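Local coordinates for protein Rho guanyl nucleotide exchange factor (Rom2), putative (Aspergillus fumigatus Af293, PDB 5O51) that probably acts as a guanyl-nucleotide exchange factor for Rho-type GTPases, this chain being its CNH domain, a beta-propeller, at residues Gly30-Leu34 / Ser45-Pro49; Ser276-Ile280 / Arg291-Thr295. One frame throughout, in Å; residues are numbered along the deposited sequence.

Contact 1: Gly30-Leu34 / Ser45-Pro49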
# COMPACT_ATOMS: atom_id res chain seq x y z
N GLY A 30 0.94 -18.24 2.48
CA GLY A 30 1.95 -17.94 3.48
C GLY A 30 3.24 -17.39 2.94
O GLY A 30 4.30 -17.65 3.52
N GLY A 31 3.20 -16.62 1.85
CA GLY A 31 4.44 -16.01 1.34
C GLY A 31 5.21 -16.96 0.43
O GLY A 31 6.27 -16.64 -0.12
N ARG A 32 4.66 -18.14 0.19
CA ARG A 32 5.35 -19.09 -0.72
C ARG A 32 5.12 -18.84 -2.22
O ARG A 32 5.92 -19.30 -3.06
CB ARG A 32 4.96 -20.49 -0.32
CG ARG A 32 5.55 -20.82 1.07
CD ARG A 32 5.17 -22.21 1.52
NE ARG A 32 3.73 -22.43 1.60
CZ ARG A 32 2.93 -22.08 2.62
NH1 ARG A 32 3.39 -21.40 3.69
NH2 ARG A 32 1.62 -22.39 2.55
N LYS A 33 4.10 -18.06 -2.56
CA LYS A 33 3.94 -17.61 -3.95
C LYS A 33 3.69 -16.08 -4.06
O LYS A 33 3.12 -15.42 -3.15
CB LYS A 33 2.78 -18.37 -4.63
CG LYS A 33 2.91 -19.93 -4.68
CD LYS A 33 1.60 -20.46 -5.28
CE LYS A 33 1.57 -21.95 -5.59
NZ LYS A 33 2.05 -22.73 -4.43
N LEU A 34 4.07 -15.55 -5.22
CA LEU A 34 3.90 -14.12 -5.53
C LEU A 34 2.94 -13.93 -6.68
O LEU A 34 3.12 -14.53 -7.75
CB LEU A 34 5.24 -13.54 -5.97
CG LEU A 34 6.35 -13.64 -4.94
CD1 LEU A 34 7.66 -13.13 -5.54
CD2 LEU A 34 5.99 -12.92 -3.65
N SER A 45 4.13 -16.86 -9.58
CA SER A 45 5.35 -17.68 -9.50
C SER A 45 5.50 -18.17 -8.04
O SER A 45 4.79 -17.71 -7.15
CB SER A 45 6.65 -16.89 -9.85
OG SER A 45 6.88 -15.89 -8.87
N GLU A 46 6.47 -19.04 -7.85
CA GLU A 46 6.89 -19.56 -6.54
C GLU A 46 7.94 -18.62 -6.02
O GLU A 46 8.87 -18.24 -6.76
CB GLU A 46 7.57 -20.94 -6.65
CG GLU A 46 6.73 -22.03 -7.30
CD GLU A 46 5.78 -22.73 -6.35
OE1 GLU A 46 6.17 -23.02 -5.19
OE2 GLU A 46 4.63 -23.01 -6.78
N ARG A 47 7.80 -18.27 -4.76
CA ARG A 47 8.81 -17.48 -4.06
C ARG A 47 10.13 -18.19 -3.95
O ARG A 47 11.14 -17.51 -3.93
CB ARG A 47 8.32 -17.12 -2.65
CG ARG A 47 9.32 -16.34 -1.77
CD ARG A 47 9.75 -14.98 -2.38
NE ARG A 47 10.76 -14.26 -1.56
CZ ARG A 47 12.07 -14.51 -1.57
NH1 ARG A 47 12.60 -15.44 -2.37
NH2 ARG A 47 12.89 -13.78 -0.81
N TRP A 48 10.12 -19.52 -3.81
CA TRP A 48 11.34 -20.35 -3.76
C TRP A 48 11.22 -21.53 -4.73
O TRP A 48 10.96 -22.65 -4.32
CB TRP A 48 11.57 -20.86 -2.32
CG TRP A 48 12.06 -19.74 -1.42
CD1 TRP A 48 13.28 -19.09 -1.46
CD2 TRP A 48 11.30 -19.09 -0.41
NE1 TRP A 48 13.31 -18.09 -0.51
CE2 TRP A 48 12.11 -18.07 0.15
CE3 TRP A 48 10.01 -19.26 0.07
CZ2 TRP A 48 11.67 -17.25 1.18
CZ3 TRP A 48 9.57 -18.45 1.11
CH2 TRP A 48 10.39 -17.44 1.64
N PRO A 49 11.40 -21.28 -6.04
CA PRO A 49 11.22 -22.37 -6.99
C PRO A 49 12.36 -23.39 -6.92
O PRO A 49 13.54 -23.02 -6.78
CB PRO A 49 11.24 -21.64 -8.34
CG PRO A 49 12.14 -20.49 -8.10
CD PRO A 49 11.87 -20.04 -6.70
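Leu34 and Ser45 face each other as an antiparallel hydrogen-bonded pair, the start of a tightly packed side that runs through the backbone bonds to buried Gly31. Leu34 N reaches Ser45 O at 3.0 Å, and the return bond from Ser45 N to Leu34 O is 3.1 Å long. One residue further out, Lys33 and Glu46 form a non-hydrogen-bonded pair whose CA atoms are 4.4 Å apart. Beyond it a third bond, 2.7 Å from Arg47 N to Arg32 O, carries the ladder past the last paired residues. Its donor sits well above the carbonyl plane, 41° out of it, consistent with the pairing ending here, one residue after strand 41-46. Arg47 CB also packs against the backbone, 3.3 Å from Gly31 O, and Arg47 CD lies 4.2 Å from CD1 of the buried Leu34. With CG anti to the backbone N (chi1 177°) and a bend at chi2, the Arg47 chain then turns away from the Gly31 carbonyl, and its guanidinium finds a salt-bridge partner in Glu316. One face of that guanidinium lies against Trp48 CZ2, while Arg47 CG sits over a face of the indole near its rim.

The outer side is looser. Lys33 and the exposed Glu46 run side by side, and NZ of Lys33 comes within 3.5 Å of Glu46 OE2, a salt bridge at the periphery. Lys33 CB, by contrast, lies close to the backbone, 3.3 Å from Ser45 O.

Arg32 and Lys33 both stand opposite Val28 of strand 22-28, a classic beta bulge at the start of strand 33-38. The whole is the open end of a beta hairpin, formed by the second and third strands of a four-stranded propeller blade.

Contact 2: Ser276-Ile280 / Arg291-Thr295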
# COMPACT_ATOMS: atom_id res chain seq x y z
N SER A 276 11.19 -1.37 9.28
CA SER A 276 11.89 -2.61 9.68
C SER A 276 12.92 -2.29 10.77
O SER A 276 14.12 -2.09 10.50
CB SER A 276 12.52 -3.27 8.48
OG SER A 276 13.00 -4.52 8.84
N TYR A 277 12.44 -2.24 12.01
CA TYR A 277 13.21 -1.76 13.20
C TYR A 277 14.66 -2.23 13.16
O TYR A 277 14.90 -3.39 12.84
CB TYR A 277 12.52 -2.13 14.53
CG TYR A 277 13.00 -1.23 15.70
CD1 TYR A 277 14.24 -1.46 16.31
CD2 TYR A 277 12.21 -0.15 16.19
CE1 TYR A 277 14.71 -0.65 17.33
CE2 TYR A 277 12.70 0.67 17.23
CZ TYR A 277 13.96 0.40 17.76
OH TYR A 277 14.54 1.13 18.78
N PRO A 278 15.67 -1.37 13.41
CA PRO A 278 15.57 0.04 13.77
C PRO A 278 15.52 1.01 12.54
O PRO A 278 15.89 2.19 12.69
CB PRO A 278 16.89 0.24 14.56
CG PRO A 278 17.84 -0.60 13.81
CD PRO A 278 17.09 -1.77 13.25
N TYR A 279 15.04 0.56 11.38
CA TYR A 279 15.08 1.44 10.18
C TYR A 279 13.72 1.90 9.70
O TYR A 279 12.72 1.22 9.89
CB TYR A 279 15.85 0.80 9.07
CG TYR A 279 17.24 0.29 9.45
CD1 TYR A 279 18.26 1.18 9.77
CD2 TYR A 279 17.52 -1.07 9.47
CE1 TYR A 279 19.52 0.73 10.09
CE2 TYR A 279 18.77 -1.54 9.79
CZ TYR A 279 19.78 -0.64 10.09
OH TYR A 279 21.04 -1.09 10.43
N ILE A 280 13.67 3.10 9.12
CA ILE A 280 12.47 3.61 8.46
C ILE A 280 12.95 3.89 7.05
O ILE A 280 14.01 4.56 6.86
CB ILE A 280 11.81 4.78 9.22
CG1 ILE A 280 10.77 5.51 8.37
CG2 ILE A 280 12.81 5.80 9.72
CD1 ILE A 280 9.51 4.68 8.23
N ARG A 291 16.66 5.84 7.16
CA ARG A 291 17.00 6.50 8.43
C ARG A 291 16.81 5.55 9.65
O ARG A 291 15.92 4.67 9.66
CB ARG A 291 16.15 7.74 8.71
CG ARG A 291 16.06 8.80 7.59
CD ARG A 291 17.16 9.80 7.66
NE ARG A 291 16.93 10.90 6.76
CZ ARG A 291 16.76 12.18 7.10
NH1 ARG A 291 16.81 12.60 8.38
NH2 ARG A 291 16.53 13.08 6.11
N HIS A 292 17.60 5.84 10.69
CA HIS A 292 17.49 5.24 12.05
C HIS A 292 16.32 5.81 12.85
O HIS A 292 16.26 6.98 13.12
CB HIS A 292 18.79 5.44 12.81
CG HIS A 292 19.02 4.42 13.87
ND1 HIS A 292 18.39 4.48 15.07
CD2 HIS A 292 19.86 3.35 13.92
CE1 HIS A 292 18.77 3.45 15.82
NE2 HIS A 292 19.66 2.76 15.14
N ILE A 293 15.39 4.97 13.26
CA ILE A 293 14.20 5.41 13.99
C ILE A 293 14.48 6.07 15.36
O ILE A 293 13.71 6.87 15.82
CB ILE A 293 13.20 4.19 14.13
CG1 ILE A 293 11.81 4.60 14.60
CG2 ILE A 293 13.71 3.14 15.13
CD1 ILE A 293 10.99 5.33 13.55
N GLU A 294 15.55 5.69 16.04
CA GLU A 294 15.90 6.32 17.32
C GLU A 294 16.57 7.65 17.14
O GLU A 294 16.12 8.68 17.71
CB GLU A 294 16.78 5.39 18.16
CG GLU A 294 16.13 4.08 18.57
CD GLU A 294 14.75 4.26 19.21
OE1 GLU A 294 14.41 5.39 19.64
OE2 GLU A 294 13.99 3.26 19.28
N THR A 295 17.65 7.66 16.36
CA THR A 295 18.45 8.87 16.27
C THR A 295 18.03 9.83 15.18
O THR A 295 18.41 10.98 15.22
CB THR A 295 19.89 8.54 16.02
OG1 THR A 295 20.01 8.02 14.70
CG2 THR A 295 20.43 7.51 17.11
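Pro278 and His292 meet near the open end of a beta hairpin whose arms, strands 279-284 and 287-292, are the middle pair of a propeller blade. Pro278 CB stands over one face of the imidazole, 4.1 Å from its centroid and 27° off the ring normal, a CH-pi contact. The carbonyl of the same proline receives a nearly straight bond from Ile293 N, at 2.9 Å. Deeper in the ladder Ile280 and Arg291 exchange two backbone bonds as a hydrogen-bonded pair, and Tyr279 opposite His292 is the intervening non-hydrogen-bonded one. On the side of Ile280 and Ile293 the contact is apolar: CG2 of Ile293 approaches Tyr277 CE2 at 3.4 Å, the two side chains crossing at about a right angle, and Ile293 CD1 is 4.3 Å from Ile280 CG2.

The second shell sets these groups in place. The peptide bond before Pro278 is cis, and Tyr279 N bonds back to Ser276 O, closing a type VI turn that brings the proline against the opposite arm. Ile280 and Ile293 rest on Leu241 of the preceding blade, and Met236 touches both Ile293 and Tyr277. Arg291 leads its guanidinium away from the hairpin partner, to Glu289 and to the carbonyl of Ser296. Tyr279 meets the ring of Phe335.

A local bond helps to orient the imidazole: chi1 of -154° swings the ring roughly opposite its own backbone N, and His292 ND1 accepts Glu294 N at 3.2 Å, the donor lying 18° out of the ring plane.

Contacts 1 and 2 occupy the same place in two different blades of a seven-bladed propeller: each joins the second and third strands at the open end of their hairpin. Their centres are 28 Å apart, the nearest atoms about 13 Å, and they do not touch. Along the chain they are far separated, yet by the shorter way round the ring one blade lies between them. That blade closes the circle: strand 8-12 from the N-terminal end pairs with 327-333 and so completes the sheet with 317-323 and 307-312. Both contacts reach toward it from its two flanks, contact 1 near the start of strand 317-323 and contact 2 just past the end of 327-333.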